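Alpha-glucosidase (PDB 5XFM) hydrolyses beta-L-arabinopyranosides and alpha-galactosides as a bifunctional, calcium-containing enzyme of glycoside hydrolase family 97. Local coordinates at residues P158-M163 against R168-Y173; V207-T212 against S221-V226; L303-S308 against M460-H465; F472-H477 against L516-L521. The protein carries 1 engineered substitution. All coordinates share one frame; numbering follows the deposited sequence.

Contact 1 of 4, residues P158-M163 against R168-Y173; sequences PQSDAM and RTKPSY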
loop_
_atom_site.group_PDB
_atom_site.type_symbol
_atom_site.label_atom_id
_atom_site.label_comp_id
_atom_site.label_asym_id
_atom_site.label_seq_id
_atom_site.Cartn_x
_atom_site.Cartn_y
_atom_site.Cartn_z
ATOM N N PRO A 158 10.695 -10.344 1.368
ATOM C CA PRO A 158 12.073 -9.873 1.257
ATOM C C PRO A 158 12.255 -8.821 0.180
ATOM O O PRO A 158 11.461 -8.745 -0.758
ATOM C CB PRO A 158 12.828 -11.141 0.888
ATOM C CG PRO A 158 11.834 -11.877 0.027
ATOM C CD PRO A 158 10.508 -11.638 0.685
ATOM N N GLN A 159 13.284 -8.002 0.341
ATOM C CA GLN A 159 13.759 -7.148 -0.734
ATOM C C GLN A 159 14.630 -7.984 -1.680
ATOM O O GLN A 159 15.477 -8.752 -1.230
ATOM C CB GLN A 159 14.531 -5.951 -0.167
ATOM C CG GLN A 159 15.263 -5.121 -1.210
ATOM C CD GLN A 159 14.330 -4.373 -2.141
ATOM O OE1 GLN A 159 13.528 -4.976 -2.857
ATOM N NE2 GLN A 159 14.454 -3.052 -2.164
ATOM N N SER A 160 14.429 -7.845 -2.987
ATOM C CA SER A 160 15.160 -8.682 -3.943
ATOM C C SER A 160 16.567 -8.154 -4.219
ATOM O O SER A 160 16.947 -7.094 -3.728
ATOM C CB SER A 160 14.388 -8.804 -5.266
ATOM O OG SER A 160 14.405 -7.588 -6.007
ATOM N N ASP A 161 17.343 -8.915 -4.986
ATOM C CA ASP A 161 18.572 -8.393 -5.565
ATOM C C ASP A 161 18.196 -7.254 -6.500
ATOM O O ASP A 161 17.026 -7.103 -6.865
ATOM C CB ASP A 161 19.351 -9.464 -6.340
ATOM C CG ASP A 161 19.790 -10.624 -5.468
ATOM O OD1 ASP A 161 20.329 -10.375 -4.369
ATOM O OD2 ASP A 161 19.600 -11.786 -5.893
ATOM N N ALA A 162 19.178 -6.435 -6.855
ATOM C CA ALA A 162 18.959 -5.372 -7.817
ATOM C C ALA A 162 19.209 -5.895 -9.225
ATOM O O ALA A 162 20.095 -6.724 -9.426
ATOM C CB ALA A 162 19.855 -4.176 -7.515
ATOM N N MET A 163 18.428 -5.399 -10.186
ATOM C CA MET A 163 18.627 -5.668 -11.619
ATOM C C MET A 163 18.407 -7.139 -12.009
ATOM O O MET A 163 19.044 -7.632 -12.934
ATOM C CB MET A 163 20.035 -5.248 -12.075
ATOM C CG MET A 163 20.531 -3.909 -11.528
ATOM S SD MET A 163 19.321 -2.589 -11.622
ATOM C CE MET A 163 18.993 -2.493 -13.383
ATOM N N ARG A 168 15.581 -6.796 -16.142
ATOM C CA ARG A 168 16.388 -6.162 -15.094
ATOM C C ARG A 168 15.632 -5.057 -14.354
ATOM O O ARG A 168 16.234 -4.082 -13.913
ATOM C CB ARG A 168 17.680 -5.596 -15.708
ATOM C CG ARG A 168 18.579 -6.631 -16.398
ATOM C CD ARG A 168 19.774 -5.979 -17.108
ATOM N NE ARG A 168 20.573 -5.079 -16.277
ATOM C CZ ARG A 168 21.609 -5.456 -15.534
ATOM N NH1 ARG A 168 21.987 -6.726 -15.506
ATOM N NH2 ARG A 168 22.274 -4.558 -14.820
ATOM N N THR A 169 14.318 -5.221 -14.206
ATOM C CA THR A 169 13.478 -4.197 -13.582
ATOM C C THR A 169 13.318 -4.277 -12.057
ATOM O O THR A 169 12.676 -3.410 -11.466
ATOM C CB THR A 169 12.066 -4.199 -14.185
ATOM O OG1 THR A 169 11.551 -5.535 -14.170
ATOM C CG2 THR A 169 12.099 -3.698 -15.610
ATOM N N LYS A 170 13.875 -5.306 -11.423
ATOM C CA LYS A 170 13.803 -5.403 -9.971
ATOM C C LYS A 170 14.859 -4.507 -9.312
ATOM O O LYS A 170 15.906 -4.243 -9.908
ATOM C CB LYS A 170 13.939 -6.869 -9.519
ATOM C CG LYS A 170 12.576 -7.561 -9.460
ATOM C CD LYS A 170 12.639 -9.041 -9.143
ATOM C CE LYS A 170 11.229 -9.633 -9.201
ATOM N NZ LYS A 170 11.057 -10.895 -8.425
ATOM N N PRO A 171 14.595 -4.046 -8.071
ATOM C CA PRO A 171 13.434 -4.336 -7.212
ATOM C C PRO A 171 12.129 -3.701 -7.676
ATOM O O PRO A 171 12.148 -2.617 -8.268
ATOM C CB PRO A 171 13.846 -3.750 -5.851
ATOM C CG PRO A 171 15.350 -3.567 -5.935
ATOM C CD PRO A 171 15.586 -3.213 -7.371
ATOM N N SER A 172 11.010 -4.366 -7.392
ATOM C CA SER A 172 9.697 -3.861 -7.794
ATOM C C SER A 172 8.626 -4.197 -6.759
ATOM O O SER A 172 7.430 -4.151 -7.052
ATOM C CB SER A 172 9.302 -4.425 -9.168
ATOM O OG SER A 172 9.509 -5.831 -9.236
ATOM N N TYR A 173 9.070 -4.523 -5.545
ATOM C CA TYR A 173 8.177 -4.817 -4.430
ATOM C C TYR A 173 7.191 -5.909 -4.809
ATOM O O TYR A 173 5.989 -5.814 -4.552
ATOM C CB TYR A 173 7.456 -3.536 -3.979
ATOM C CG TYR A 173 8.342 -2.631 -3.157
ATOM C CD1 TYR A 173 9.553 -2.172 -3.668
ATOM C CD2 TYR A 173 7.975 -2.228 -1.876
ATOM C CE1 TYR A 173 10.374 -1.352 -2.930
ATOM C CE2 TYR A 173 8.794 -1.396 -1.126
ATOM C CZ TYR A 173 9.993 -0.963 -1.662
ATOM O OH TYR A 173 10.821 -0.141 -0.935
HETATM O O HOH W 1 11.222 -5.677 -3.733
#
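Gln159 sets its amide against the CB-CG edge of Pro171, the two side chains crossing obliquely. This end is tight and buried. OE1 of Gln159 comes to 3.3 Å from CB of Pro171. CG of Gln159 is anti to the backbone N (chi1 170°), and a bend at chi2 turns the amide to that edge. OE1 also accepts from a water 2.6 Å away, which takes a weak bond from the backbone N of Tyr173. A leucine here would probably leave this water without its acceptor and break the bridge to Tyr173. Beside the amide, OG of Ser160 rests 3.6 Å from CA of Pro171 and donates to O of Asp161. One backbone bond joins the segments, from N of Met163 to O of Lys170 at 2.8 Å. Packing is also close at Met163, whose CB lies 3.6 Å above the guanidinium plane of Arg168, toward its rim.

The solvent side is looser. Asp161 points away, and Arg168 is exposed, its NH2 bonding Asn243. A cis peptide precedes Pro171. Ser172 bonds the calcium ligand Glu174, and Tyr173 OH bonds Asp408 and Arg439. This is a loop of the N-terminal sandwich domain reaching to the calcium site and the catalytic barrel.

Contact 2 of 4, residues V207-T212 against S221-V226; sequences VLVSET and SRLSDV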
loop_
_atom_site.group_PDB
_atom_site.type_symbol
_atom_site.label_atom_id
_atom_site.label_comp_id
_atom_site.label_asym_id
_atom_site.label_seq_id
_atom_site.Cartn_x
_atom_site.Cartn_y
_atom_site.Cartn_z
ATOM N N VAL A 207 2.482 -5.741 16.049
ATOM C CA VAL A 207 3.221 -4.542 15.667
ATOM C C VAL A 207 3.439 -4.466 14.144
ATOM O O VAL A 207 3.897 -5.416 13.537
ATOM C CB VAL A 207 4.586 -4.489 16.363
ATOM C CG1 VAL A 207 5.420 -3.338 15.810
ATOM C CG2 VAL A 207 4.415 -4.368 17.884
ATOM N N LEU A 208 3.094 -3.340 13.531
ATOM C CA LEU A 208 3.384 -3.096 12.121
ATOM C C LEU A 208 4.368 -1.940 11.951
ATOM O O LEU A 208 4.080 -0.805 12.337
ATOM C CB LEU A 208 2.103 -2.784 11.358
ATOM C CG LEU A 208 2.253 -2.576 9.848
ATOM C CD1 LEU A 208 2.479 -3.895 9.096
ATOM C CD2 LEU A 208 1.059 -1.812 9.294
ATOM N N VAL A 209 5.527 -2.234 11.374
ATOM C CA VAL A 209 6.571 -1.235 11.148
ATOM C C VAL A 209 6.535 -0.722 9.710
ATOM O O VAL A 209 6.532 -1.511 8.766
ATOM C CB VAL A 209 7.967 -1.821 11.450
ATOM C CG1 VAL A 209 9.067 -0.873 11.027
ATOM C CG2 VAL A 209 8.082 -2.174 12.934
ATOM N N SER A 210 6.490 0.595 9.534
ATOM C CA SER A 210 6.540 1.153 8.185
ATOM C C SER A 210 7.168 2.540 8.177
ATOM O O SER A 210 7.828 2.932 9.132
ATOM C CB SER A 210 5.141 1.205 7.571
ATOM O OG SER A 210 5.217 1.286 6.157
ATOM N N GLU A 211 6.981 3.274 7.089
ATOM C CA GLU A 211 7.436 4.657 7.037
ATOM C C GLU A 211 6.521 5.462 6.125
ATOM O O GLU A 211 5.934 4.921 5.179
ATOM C CB GLU A 211 8.888 4.741 6.550
ATOM C CG GLU A 211 9.043 4.590 5.048
ATOM C CD GLU A 211 10.474 4.740 4.576
ATOM O OE1 GLU A 211 11.265 5.417 5.264
ATOM O OE2 GLU A 211 10.802 4.170 3.509
ATOM N N THR A 212 6.401 6.755 6.403
ATOM C CA THR A 212 5.573 7.615 5.567
ATOM C C THR A 212 6.173 9.007 5.402
ATOM O O THR A 212 7.059 9.413 6.163
ATOM C CB THR A 212 4.153 7.744 6.142
ATOM O OG1 THR A 212 3.315 8.430 5.204
ATOM C CG2 THR A 212 4.181 8.506 7.460
ATOM N N SER A 221 13.136 3.712 2.350
ATOM C CA SER A 221 13.913 2.813 3.194
ATOM C C SER A 221 13.226 1.464 3.362
ATOM O O SER A 221 12.086 1.274 2.932
ATOM C CB SER A 221 14.175 3.448 4.561
ATOM O OG SER A 221 15.152 4.468 4.464
ATOM N N ARG A 222 13.931 0.535 3.997
ATOM C CA ARG A 222 13.419 -0.814 4.214
ATOM C C ARG A 222 14.011 -1.369 5.509
ATOM O O ARG A 222 14.761 -0.670 6.194
ATOM C CB ARG A 222 13.778 -1.723 3.047
ATOM C CG ARG A 222 15.234 -2.110 3.052
ATOM C CD ARG A 222 15.621 -2.922 1.856
ATOM N NE ARG A 222 17.024 -3.290 1.943
ATOM C CZ ARG A 222 18.015 -2.525 1.514
ATOM N NH1 ARG A 222 17.746 -1.348 0.976
ATOM N NH2 ARG A 222 19.270 -2.931 1.639
ATOM N N LEU A 223 13.671 -2.605 5.861
ATOM C CA LEU A 223 14.297 -3.233 7.024
ATOM C C LEU A 223 15.451 -4.142 6.608
ATOM O O LEU A 223 15.382 -4.830 5.577
ATOM C CB LEU A 223 13.274 -4.026 7.854
ATOM C CG LEU A 223 12.290 -3.220 8.712
ATOM C CD1 LEU A 223 11.506 -4.122 9.664
ATOM C CD2 LEU A 223 12.993 -2.103 9.465
ATOM N N SER A 224 16.528 -4.110 7.391
ATOM C CA SER A 224 17.660 -5.010 7.178
ATOM C C SER A 224 17.305 -6.439 7.572
ATOM O O SER A 224 16.206 -6.719 8.046
ATOM C CB SER A 224 18.881 -4.570 7.990
ATOM O OG SER A 224 18.650 -4.707 9.386
ATOM N N ASP A 225 18.248 -7.350 7.368
ATOM C CA ASP A 225 18.151 -8.660 7.986
ATOM C C ASP A 225 18.261 -8.473 9.502
ATOM O O ASP A 225 18.711 -7.420 9.975
ATOM C CB ASP A 225 19.245 -9.600 7.476
ATOM C CG ASP A 225 18.877 -10.268 6.160
ATOM O OD1 ASP A 225 19.564 -10.014 5.149
ATOM O OD2 ASP A 225 17.930 -11.079 6.150
ATOM N N VAL A 226 17.814 -9.471 10.257
ATOM C CA VAL A 226 17.938 -9.437 11.704
ATOM C C VAL A 226 19.402 -9.457 12.082
ATOM O O VAL A 226 20.234 -10.001 11.357
ATOM C CB VAL A 226 17.254 -10.626 12.396
ATOM C CG1 VAL A 226 17.122 -10.377 13.897
ATOM C CG2 VAL A 226 15.929 -10.853 11.816
HETATM O O HOH W 2 13.551 6.544 4.283
#
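Glu211 and Ser221, with Val209 and Leu223, join two antiparallel sheets of the N-terminal beta-sandwich. Strand 206-212 belongs to one sheet and strand 222-223 to the other. No backbone-to-backbone bond joins these two strands; side chains of strand 206-212 bridge the buried gap.

Ser221 comes first. Its backbone N donates to OE2 of Glu211 at 2.6 Å, along a nearly straight N-H line (162°). The bond uses the syn lone pair of OE2. The carboxylate gets there by a chi1 of 78°, with CG between the backbone N and the carbonyl carbon, and an extended chain beyond. A water accepts from OG of Ser221 at 2.6 Å and donates to OE1 of Glu211, closing a second link. Two arginines grip the same carboxylate: Arg261 at OE1 and Arg439 at OE2. Arg439 also bonds O of Ser221, which can explain why that oxygen lies only 3.2 Å from OE2 of Glu211. With an alanine here, both arginines and the N-H of Ser221 would probably be left without their shared carboxylate.

Two residues on, Leu223 points back toward strand 206-212. Phe146 packs against both Leu223 and Val209. The branches meet where CD1 of Leu223 lies 4.3 Å from CG1 of Val209.

Contact 3 of 4, residues L303-S308 against M460-H465; sequences LWQDGS and MVFNQH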
loop_
_atom_site.group_PDB
_atom_site.type_symbol
_atom_site.label_atom_id
_atom_site.label_comp_id
_atom_site.label_asym_id
_atom_site.label_seq_id
_atom_site.Cartn_x
_atom_site.Cartn_y
_atom_site.Cartn_z
ATOM N N LEU A 303 -6.180 -10.497 -19.012
ATOM C CA LEU A 303 -6.608 -11.820 -19.460
ATOM C C LEU A 303 -6.335 -12.108 -20.938
ATOM O O LEU A 303 -6.201 -13.269 -21.326
ATOM C CB LEU A 303 -8.101 -12.000 -19.178
ATOM C CG LEU A 303 -8.437 -12.359 -17.732
ATOM C CD1 LEU A 303 -9.939 -12.443 -17.533
ATOM C CD2 LEU A 303 -7.778 -13.678 -17.376
ATOM N N TRP A 304 -6.268 -11.064 -21.761
ATOM C CA TRP A 304 -6.070 -11.243 -23.196
ATOM C C TRP A 304 -4.637 -10.902 -23.627
ATOM O O TRP A 304 -4.241 -11.156 -24.765
ATOM C CB TRP A 304 -7.086 -10.408 -23.976
ATOM C CG TRP A 304 -8.511 -10.872 -23.811
ATOM C CD1 TRP A 304 -8.983 -11.783 -22.905
ATOM C CD2 TRP A 304 -9.648 -10.446 -24.577
ATOM N NE1 TRP A 304 -10.339 -11.947 -23.059
ATOM C CE2 TRP A 304 -10.771 -11.137 -24.079
ATOM C CE3 TRP A 304 -9.823 -9.546 -25.634
ATOM C CZ2 TRP A 304 -12.052 -10.959 -24.606
ATOM C CZ3 TRP A 304 -11.095 -9.367 -26.151
ATOM C CH2 TRP A 304 -12.193 -10.074 -25.639
ATOM N N GLN A 305 -3.879 -10.320 -22.706
ATOM C CA GLN A 305 -2.442 -10.065 -22.860
ATOM C C GLN A 305 -2.072 -9.229 -24.087
ATOM O O GLN A 305 -2.900 -8.477 -24.608
ATOM C CB GLN A 305 -1.681 -11.392 -22.875
ATOM C CG GLN A 305 -1.839 -12.195 -21.584
ATOM C CD GLN A 305 -1.098 -11.584 -20.409
ATOM O OE1 GLN A 305 0.099 -11.312 -20.494
ATOM N NE2 GLN A 305 -1.810 -11.362 -19.302
ATOM N N ASP A 306 -0.825 -9.364 -24.539
ATOM C CA ASP A 306 -0.264 -8.485 -25.571
ATOM C C ASP A 306 -1.034 -8.558 -26.891
ATOM O O ASP A 306 -1.054 -7.601 -27.665
ATOM C CB ASP A 306 1.207 -8.831 -25.832
ATOM C CG ASP A 306 2.150 -8.299 -24.751
ATOM O OD1 ASP A 306 1.715 -7.521 -23.876
ATOM O OD2 ASP A 306 3.346 -8.656 -24.792
ATOM N N GLY A 307 -1.661 -9.699 -27.147
ATOM C CA GLY A 307 -2.455 -9.879 -28.352
ATOM C C GLY A 307 -3.682 -8.987 -28.399
ATOM O O GLY A 307 -4.298 -8.818 -29.452
ATOM N N SER A 308 -4.040 -8.408 -27.256
ATOM C CA SER A 308 -5.217 -7.548 -27.175
ATOM C C SER A 308 -4.913 -6.078 -27.475
ATOM O O SER A 308 -5.825 -5.259 -27.622
ATOM C CB SER A 308 -5.850 -7.671 -25.795
ATOM O OG SER A 308 -4.934 -7.266 -24.794
ATOM N N MET A 460 -1.062 -14.528 -11.203
ATOM C CA MET A 460 -1.970 -15.663 -11.297
ATOM C C MET A 460 -2.137 -16.076 -12.759
ATOM O O MET A 460 -2.302 -17.255 -13.059
ATOM C CB MET A 460 -3.326 -15.343 -10.672
ATOM C CG MET A 460 -3.289 -15.116 -9.162
ATOM S SD MET A 460 -4.902 -14.593 -8.545
ATOM C CE MET A 460 -5.944 -15.870 -9.263
ATOM N N VAL A 461 -2.099 -15.108 -13.670
ATOM C CA VAL A 461 -2.146 -15.436 -15.091
ATOM C C VAL A 461 -0.846 -16.119 -15.483
ATOM O O VAL A 461 -0.840 -17.051 -16.293
ATOM C CB VAL A 461 -2.382 -14.193 -15.981
ATOM C CG1 VAL A 461 -2.568 -14.611 -17.434
ATOM C CG2 VAL A 461 -3.592 -13.422 -15.500
ATOM N N PHE A 462 0.261 -15.664 -14.898
ATOM C CA PHE A 462 1.567 -16.164 -15.306
ATOM C C PHE A 462 1.850 -17.572 -14.791
ATOM O O PHE A 462 2.446 -18.383 -15.494
ATOM C CB PHE A 462 2.677 -15.229 -14.823
ATOM C CG PHE A 462 2.594 -13.839 -15.383
ATOM C CD1 PHE A 462 2.001 -13.602 -16.611
ATOM C CD2 PHE A 462 3.130 -12.766 -14.683
ATOM C CE1 PHE A 462 1.928 -12.319 -17.125
ATOM C CE2 PHE A 462 3.061 -11.485 -15.193
ATOM C CZ PHE A 462 2.459 -11.261 -16.414
ATOM N N ASN A 463 1.412 -17.863 -13.572
ATOM C CA ASN A 463 1.888 -19.047 -12.866
ATOM C C ASN A 463 0.824 -19.637 -11.947
ATOM O O ASN A 463 0.231 -18.933 -11.130
ATOM C CB ASN A 463 3.155 -18.683 -12.071
ATOM C CG ASN A 463 3.830 -19.888 -11.403
ATOM O OD1 ASN A 463 3.212 -20.921 -11.142
ATOM N ND2 ASN A 463 5.117 -19.741 -11.114
ATOM N N GLN A 464 0.606 -20.942 -12.088
ATOM C CA GLN A 464 -0.380 -21.685 -11.306
ATOM C C GLN A 464 -0.123 -21.582 -9.807
ATOM O O GLN A 464 -1.055 -21.650 -9.002
ATOM C CB GLN A 464 -0.371 -23.162 -11.717
ATOM C CG GLN A 464 -1.434 -24.003 -11.028
ATOM C CD GLN A 464 -2.835 -23.539 -11.366
ATOM O OE1 GLN A 464 -3.129 -23.196 -12.514
ATOM N NE2 GLN A 464 -3.706 -23.513 -10.366
ATOM N N HIS A 465 1.150 -21.446 -9.444
ATOM C CA HIS A 465 1.551 -21.289 -8.053
ATOM C C HIS A 465 0.771 -20.160 -7.396
ATOM O O HIS A 465 0.208 -20.335 -6.320
ATOM C CB HIS A 465 3.062 -21.021 -7.948
ATOM C CG HIS A 465 3.522 -20.639 -6.572
ATOM N ND1 HIS A 465 3.604 -21.542 -5.533
ATOM C CD2 HIS A 465 3.921 -19.449 -6.065
ATOM C CE1 HIS A 465 4.038 -20.927 -4.448
ATOM N NE2 HIS A 465 4.238 -19.655 -4.744
#
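A small surface packing contact sets Gln305, just after helix 300-304, against Val461 and Phe462 on helix 458-462. No hydrogen bond crosses it. The amide of Gln305 does the touching with both its ends. NE2 of Gln305 lies 3.8 Å from CG1 of Val461, and the two side chains approach from opposite directions. OE1 of Gln305 sits at the edge of the Phe462 ring, in its plane, 4.0 Å from CE1 of Phe462. OE1 thus faces the C-H rim. Amide and ring planes are 80° apart. CG of Gln305 lies beside its own backbone N (chi1 -61°) and the chain bends at chi2, which lets NE2 bond back to O of Ile302.

Both helices belong to the (beta/alpha)-barrel domain. Helix 300-304 follows barrel strand 295-299, and helix 458-462 follows strand 448-451. The second helix starts at Glu458, a calcium ligand, and the side chain of Phe462 is about 7 Å from the metal. Ile302 also packs on Val461, and Trp301 on Phe462. Gln305 leaves the helix with positive phi, and its O accepts from N of Ser308 at 2.9 Å.

Contact 4 of 4, residues F472-H477 against L516-L521; sequences FNTCLH and LATTVL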
loop_
_atom_site.group_PDB
_atom_site.type_symbol
_atom_site.label_atom_id
_atom_site.label_comp_id
_atom_site.label_asym_id
_atom_site.label_seq_id
_atom_site.Cartn_x
_atom_site.Cartn_y
_atom_site.Cartn_z
ATOM N N PHE A 472 -4.298 -17.167 0.463
ATOM C CA PHE A 472 -3.292 -16.825 1.467
ATOM C C PHE A 472 -2.893 -15.333 1.408
ATOM O O PHE A 472 -2.973 -14.604 2.417
ATOM C CB PHE A 472 -2.082 -17.755 1.269
ATOM C CG PHE A 472 -0.890 -17.428 2.123
ATOM C CD1 PHE A 472 -0.918 -17.645 3.490
ATOM C CD2 PHE A 472 0.284 -16.969 1.543
ATOM C CE1 PHE A 472 0.189 -17.368 4.271
ATOM C CE2 PHE A 472 1.394 -16.693 2.315
ATOM C CZ PHE A 472 1.348 -16.890 3.682
ATOM N N ASN A 473 -2.492 -14.876 0.224
ATOM C CA ASN A 473 -2.078 -13.487 0.035
ATOM C C ASN A 473 -3.233 -12.501 0.220
ATOM O O ASN A 473 -3.055 -11.415 0.804
ATOM C CB ASN A 473 -1.445 -13.312 -1.349
ATOM C CG ASN A 473 -0.116 -14.038 -1.478
ATOM O OD1 ASN A 473 0.078 -14.864 -2.379
ATOM N ND2 ASN A 473 0.809 -13.736 -0.571
ATOM N N THR A 474 -4.418 -12.886 -0.255
ATOM C CA THR A 474 -5.633 -12.103 -0.010
ATOM C C THR A 474 -5.891 -11.956 1.493
ATOM O O THR A 474 -6.377 -10.926 1.955
ATOM C CB THR A 474 -6.860 -12.735 -0.692
ATOM O OG1 THR A 474 -6.622 -12.836 -2.100
ATOM C CG2 THR A 474 -8.108 -11.892 -0.469
ATOM N N CYS A 475 -5.553 -12.988 2.258
ATOM C CA CYS A 475 -5.729 -12.949 3.703
ATOM C C CYS A 475 -4.529 -12.309 4.375
ATOM O O CYS A 475 -4.473 -12.220 5.601
ATOM C CB CYS A 475 -5.952 -14.355 4.273
ATOM S SG CYS A 475 -7.589 -15.034 3.951
ATOM N N LEU A 476 -3.554 -11.882 3.581
ATOM C CA LEU A 476 -2.477 -11.079 4.149
ATOM C C LEU A 476 -2.691 -9.573 3.945
ATOM O O LEU A 476 -2.533 -8.787 4.889
ATOM C CB LEU A 476 -1.127 -11.498 3.557
ATOM C CG LEU A 476 -0.612 -12.867 3.992
ATOM C CD1 LEU A 476 0.577 -13.266 3.156
ATOM C CD2 LEU A 476 -0.253 -12.880 5.473
ATOM N N HIS A 477 -3.093 -9.183 2.735
ATOM C CA HIS A 477 -3.083 -7.768 2.332
ATOM C C HIS A 477 -3.809 -6.749 3.224
ATOM O O HIS A 477 -3.265 -5.675 3.468
ATOM C CB HIS A 477 -3.635 -7.652 0.914
ATOM C CG HIS A 477 -2.806 -8.381 -0.094
ATOM N ND1 HIS A 477 -1.436 -8.482 0.013
ATOM C CD2 HIS A 477 -3.154 -9.089 -1.193
ATOM C CE1 HIS A 477 -0.971 -9.203 -0.992
ATOM N NE2 HIS A 477 -1.992 -9.581 -1.739
ATOM N N LEU A 516 -15.795 -11.774 -5.633
ATOM C CA LEU A 516 -16.660 -10.632 -5.365
ATOM C C LEU A 516 -16.265 -9.970 -4.031
ATOM O O LEU A 516 -16.137 -8.746 -3.939
ATOM C CB LEU A 516 -18.131 -11.069 -5.368
ATOM C CG LEU A 516 -18.662 -11.728 -6.657
ATOM C CD1 LEU A 516 -20.154 -12.014 -6.565
ATOM C CD2 LEU A 516 -18.364 -10.915 -7.917
ATOM N N ALA A 517 -16.050 -10.802 -3.014
ATOM C CA ALA A 517 -15.603 -10.358 -1.699
ATOM C C ALA A 517 -14.287 -9.601 -1.795
ATOM O O ALA A 517 -14.034 -8.661 -1.038
ATOM C CB ALA A 517 -15.455 -11.548 -0.759
ATOM N N THR A 518 -13.449 -10.029 -2.730
ATOM C CA THR A 518 -12.141 -9.420 -2.934
ATOM C C THR A 518 -12.234 -7.967 -3.445
ATOM O O THR A 518 -11.318 -7.170 -3.242
ATOM C CB THR A 518 -11.316 -10.307 -3.913
ATOM O OG1 THR A 518 -10.616 -11.311 -3.167
ATOM C CG2 THR A 518 -10.316 -9.509 -4.730
ATOM N N THR A 519 -13.355 -7.600 -4.059
ATOM C CA THR A 519 -13.546 -6.211 -4.481
ATOM C C THR A 519 -13.762 -5.286 -3.280
ATOM O O THR A 519 -13.544 -4.074 -3.357
ATOM C CB THR A 519 -14.731 -6.065 -5.474
ATOM O OG1 THR A 519 -15.974 -6.342 -4.813
ATOM C CG2 THR A 519 -14.549 -7.013 -6.661
ATOM N N VAL A 520 -14.183 -5.867 -2.165
ATOM C CA VAL A 520 -14.370 -5.108 -0.945
ATOM C C VAL A 520 -13.129 -5.204 -0.056
ATOM O O VAL A 520 -12.739 -4.234 0.598
ATOM C CB VAL A 520 -15.616 -5.592 -0.188
ATOM C CG1 VAL A 520 -15.774 -4.834 1.113
ATOM C CG2 VAL A 520 -16.850 -5.409 -1.055
ATOM N N LEU A 521 -12.508 -6.378 -0.036
ATOM C CA LEU A 521 -11.317 -6.590 0.775
ATOM C C LEU A 521 -10.131 -5.728 0.341
ATOM O O LEU A 521 -9.448 -5.149 1.182
ATOM C CB LEU A 521 -10.910 -8.062 0.742
ATOM C CG LEU A 521 -11.895 -9.012 1.424
ATOM C CD1 LEU A 521 -11.450 -10.460 1.268
ATOM C CD2 LEU A 521 -12.072 -8.648 2.886
#
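The chi1 of Thr474, -58°, puts OG1 beside the backbone N and CG2 anti to it, which presents the methyl to helix 512-521. Leu521 has CG anti to its carbonyl carbon (chi1 -67°) and extends CD1 toward the same methyl. CG2 of Thr474 lies 4.0 Å from CD1 of Leu521 and 3.7 Å from OG1 of Thr518. Both side chains cross that of Thr474 at about a right angle. Thr518 and Leu521 are three residues apart on their helix, so one methyl meets both. The backbones stay apart, with CA of Thr474 7.6 Å from CA of Thr518. The contact is buried and small, and no hydrogen bond spans it. The two hydroxyls turn back to their own helices instead. OG1 of Thr474 bonds O of Glu470, and OG1 of Thr518 makes a weak bond to O of Phe514.

Helix 512-521 leads into strand 526-528 of the parallel barrel sheet, next to strand 295-299. On one side it packs against the C-terminal antiparallel sheet, on another against helix 541-549. The contact thus lies where the barrel meets the C-terminal domain. Leu521 packs on Val568, Leu570 and Val583 of that domain, and Cys475 on Val568 and Val583. Arg572 of the same sheet bonds the carbonyl oxygens of Val520 and Leu521 near the helix end.

The four contacts follow one another along the chain without overlap. Contacts 1 and 2 belong to the N-terminal sandwich domain. Their centres are 17 Å apart, and they touch where CG of Gln159 packs 3.8 Å from CD of Arg222. Contacts 3 and 4 lie in the barrel domain, with centres 20 Å apart. They are tied by the chain itself, since helix 470-474 follows helix 464-468. Contacts 2 and 3 are most widely separated, at 32 Å between centres. Arg439 of the barrel reaches both contact 1 and contact 2, and calcium is bound by Glu174, Glu452 and Glu458, so the two domains share the metal site.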